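Local structure of putative surface anchored protein (Clostridium perfringens B, 4NI6) at residues V125-D129 against K130-A134. The protein probably forms one Ig-like repeat of the shaft of a bacterial cell-surface adhesin, stabilised by an autocatalytically generated internal Thr-Gln ester cross-link. Sequence-based numbering, arbitrary orientation.
Sequences VKHED and KNDKA
His127 and Asp132 join side chains across a short surface loop: NE2 of His127 donates to OD2 of Asp132 over 2.6 Å. The acceptor lies close to the imidazole plane and offers its anti lone pair, while ring and carboxylate stand nearly perpendicular, 87° apart. Both side chains run anti to their own backbone N (chi1 -172° and -180°), which brings the ring edge to the carboxylate and ties a strand residue ahead of the turn to the turn's last residue.

The other oxygen of this carboxylate, OD1 of Asp132, accepts a hydrogen bond from the backbone N-H of Ala134 (N to OD1 2.9 Å), from above the carboxylate plane, so that each oxygen has a bond, which should restrain the group's rotation. Backbone bonding closes the turn itself, with N of Asp132 3.1 Å from O of Asp129. Within the same four residues, OD1 of Asp129 accepts a hydrogen bond from the backbone N-H of Asn131 (N to OD1 2.8 Å), again from above the carboxylate plane. A water bridges O of Glu128 and N of Lys130, and NZ of Lys130 reaches O of Gly61.

The result is a type I beta turn, Asp129 to Asp132, followed by an Asx turn at Asp132, interrupting the last long strand of the Ig-like T-Q ester bond domain, where it probably helps shape the surroundings of the cross-link.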
ATOM      1  N   VAL A 125      -7.839   8.662  -5.063  1.00 13.93           N
ATOM      2  CA  VAL A 125      -7.587   7.465  -5.847  1.00 13.71           C
ATOM      3  C   VAL A 125      -6.987   6.440  -4.886  1.00 13.42           C
ATOM      4  O   VAL A 125      -6.078   6.735  -4.102  1.00 15.86           O
ATOM      5  CB  VAL A 125      -6.606   7.760  -6.998  1.00 15.65           C
ATOM      6  CG1 VAL A 125      -6.449   6.557  -7.902  1.00 17.52           C
ATOM      7  CG2 VAL A 125      -7.123   8.943  -7.829  1.00 19.24           C
ATOM      8  N   LYS A 126      -7.566   5.253  -4.886  1.00 14.13           N
ATOM      9  CA  LYS A 126      -7.191   4.284  -3.875  1.00 15.49           C
ATOM     10  C   LYS A 126      -7.037   2.886  -4.435  1.00 12.38           C
ATOM     11  O   LYS A 126      -7.496   2.592  -5.531  1.00 13.85           O
ATOM     12  CB  LYS A 126      -8.204   4.322  -2.759  1.00 18.68           C
ATOM     13  CG  LYS A 126      -9.559   3.774  -3.132  1.00 24.12           C
ATOM     14  CD  LYS A 126     -10.595   4.162  -2.091  1.00 39.88           C
ATOM     15  CE  LYS A 126     -10.623   5.665  -1.882  1.00 46.32           C
ATOM     16  NZ  LYS A 126     -11.358   6.051  -0.645  1.00 69.07           N
ATOM     17  N   HIS A 127      -6.347   2.034  -3.687  1.00 10.96           N
ATOM     18  CA  HIS A 127      -6.262   0.617  -4.018  1.00 11.56           C
ATOM     19  C   HIS A 127      -6.262  -0.172  -2.728  1.00 12.10           C
ATOM     20  O   HIS A 127      -5.267  -0.191  -1.988  1.00 12.39           O
ATOM     21  CB  HIS A 127      -5.001   0.337  -4.811  1.00 13.00           C
ATOM     22  CG  HIS A 127      -4.927  -1.078  -5.355  1.00 12.21           C
ATOM     23  ND1 HIS A 127      -5.755  -1.554  -6.291  1.00 17.18           N
ATOM     24  CD2 HIS A 127      -4.143  -2.143  -4.966  1.00 11.29           C
ATOM     25  CE1 HIS A 127      -5.512  -2.856  -6.498  1.00 15.18           C
ATOM     26  NE2 HIS A 127      -4.530  -3.223  -5.669  1.00 12.96           N
ATOM     27  N   GLU A 128      -7.456  -0.602  -2.356  1.00 12.80           N
ATOM     28  CA  GLU A 128      -7.724  -1.230  -1.065  1.00 12.60           C
ATOM     29  C   GLU A 128      -8.392  -2.588  -1.287  1.00 12.22           C
ATOM     30  O   GLU A 128      -9.564  -2.783  -0.959  1.00 14.35           O
ATOM     31  CB  GLU A 128      -8.609  -0.306  -0.214  1.00 18.21           C
ATOM     32  CG  GLU A 128      -8.005   1.074   0.003  1.00 19.38           C
ATOM     33  CD  GLU A 128      -8.893   1.999   0.814  1.00 37.31           C
ATOM     34  OE1 GLU A 128     -10.132   1.863   0.738  1.00 54.69           O
ATOM     35  OE2 GLU A 128      -8.341   2.861   1.526  1.00 55.90           O
ATOM     36  N   ASP A 129      -7.620  -3.530  -1.836  1.00 13.27           N
ATOM     37  CA  ASP A 129      -8.148  -4.814  -2.281  1.00 11.34           C
ATOM     38  C   ASP A 129      -7.470  -5.939  -1.509  1.00 11.37           C
ATOM     39  O   ASP A 129      -6.298  -6.276  -1.734  1.00 10.84           O
ATOM     40  CB  ASP A 129      -7.833  -4.983  -3.765  1.00 13.38           C
ATOM     41  CG  ASP A 129      -8.386  -6.267  -4.342  1.00 13.21           C
ATOM     42  OD1 ASP A 129      -8.947  -7.116  -3.607  1.00 13.48           O
ATOM     43  OD2 ASP A 129      -8.260  -6.434  -5.572  1.00 19.43           O
ATOM     44  N   LYS A 130      -8.227  -6.535  -0.595  1.00 11.98           N
ATOM     45  CA  LYS A 130      -7.688  -7.585   0.250  1.00 13.13           C
ATOM     46  C   LYS A 130      -7.404  -8.883  -0.501  1.00 11.45           C
ATOM     47  O   LYS A 130      -6.725  -9.745   0.032  1.00 12.86           O
ATOM     48  CB  LYS A 130      -8.607  -7.829   1.442  1.00 15.92           C
ATOM     49  CG  LYS A 130      -9.920  -8.513   1.101  1.00 15.65           C
ATOM     50  CD  LYS A 130     -10.713  -8.761   2.372  1.00 20.65           C
ATOM     51  CE  LYS A 130     -12.179  -9.024   2.113  1.00 30.91           C
ATOM     52  NZ  LYS A 130     -12.961  -8.704   3.339  1.00 34.92           N
ATOM     53  N   ASN A 131      -7.814  -8.964  -1.759  1.00 12.00           N
ATOM     54  CA  ASN A 131      -7.556 -10.116  -2.610  1.00 12.60           C
ATOM     55  C   ASN A 131      -6.396  -9.917  -3.596  1.00 11.94           C
ATOM     56  O   ASN A 131      -6.108 -10.800  -4.401  1.00 14.97           O
ATOM     57  CB  ASN A 131      -8.837 -10.579  -3.334  1.00 15.34           C
ATOM     58  CG  ASN A 131      -9.953 -10.976  -2.377  1.00 15.26           C
ATOM     59  OD1 ASN A 131     -11.091 -10.517  -2.500  1.00 20.74           O
ATOM     60  ND2 ASN A 131      -9.632 -11.814  -1.424  1.00 17.16           N
ATOM     61  N   ASP A 132      -5.748  -8.751  -3.571  1.00 11.47           N
ATOM     62  CA  ASP A 132      -4.668  -8.490  -4.510  1.00 12.29           C
ATOM     63  C   ASP A 132      -3.353  -9.096  -4.010  1.00  9.90           C
ATOM     64  O   ASP A 132      -2.732  -8.567  -3.081  1.00  9.87           O
ATOM     65  CB  ASP A 132      -4.510  -6.972  -4.754  1.00 12.32           C
ATOM     66  CG  ASP A 132      -3.399  -6.649  -5.735  1.00 11.35           C
ATOM     67  OD1 ASP A 132      -2.746  -7.576  -6.263  1.00 11.90           O
ATOM     68  OD2 ASP A 132      -3.242  -5.442  -6.066  1.00 12.72           O
ATOM     69  N   LYS A 133      -2.935 -10.209  -4.616  1.00 10.49           N
ATOM     70  CA  LYS A 133      -1.727 -10.889  -4.172  1.00 10.56           C
ATOM     71  C   LYS A 133      -0.476 -10.032  -4.272  1.00  9.39           C
ATOM     72  O   LYS A 133       0.502 -10.278  -3.552  1.00  9.91           O
ATOM     73  CB  LYS A 133      -1.545 -12.241  -4.873  1.00 11.87           C
ATOM     74  CG  LYS A 133      -2.677 -13.206  -4.583  1.00 13.09           C
ATOM     75  CD  LYS A 133      -2.459 -14.536  -5.291  1.00 14.94           C
ATOM     76  CE  LYS A 133      -3.447 -15.583  -4.808  1.00 21.25           C
ATOM     77  NZ  LYS A 133      -3.345 -16.862  -5.565  1.00 24.07           N
ATOM     78  N   ALA A 134      -0.466  -9.074  -5.220  1.00 10.10           N
ATOM     79  CA  ALA A 134       0.717  -8.249  -5.371  1.00  9.11           C
ATOM     80  C   ALA A 134       0.970  -7.387  -4.139  1.00  9.68           C
ATOM     81  O   ALA A 134       2.098  -6.943  -3.929  1.00  9.29           O
ATOM     82  CB  ALA A 134       0.647  -7.386  -6.635  1.00 10.54           C
TER
HETATM   83  O   HOH W   1     -10.601  -5.159   0.372  1.00 19.31           O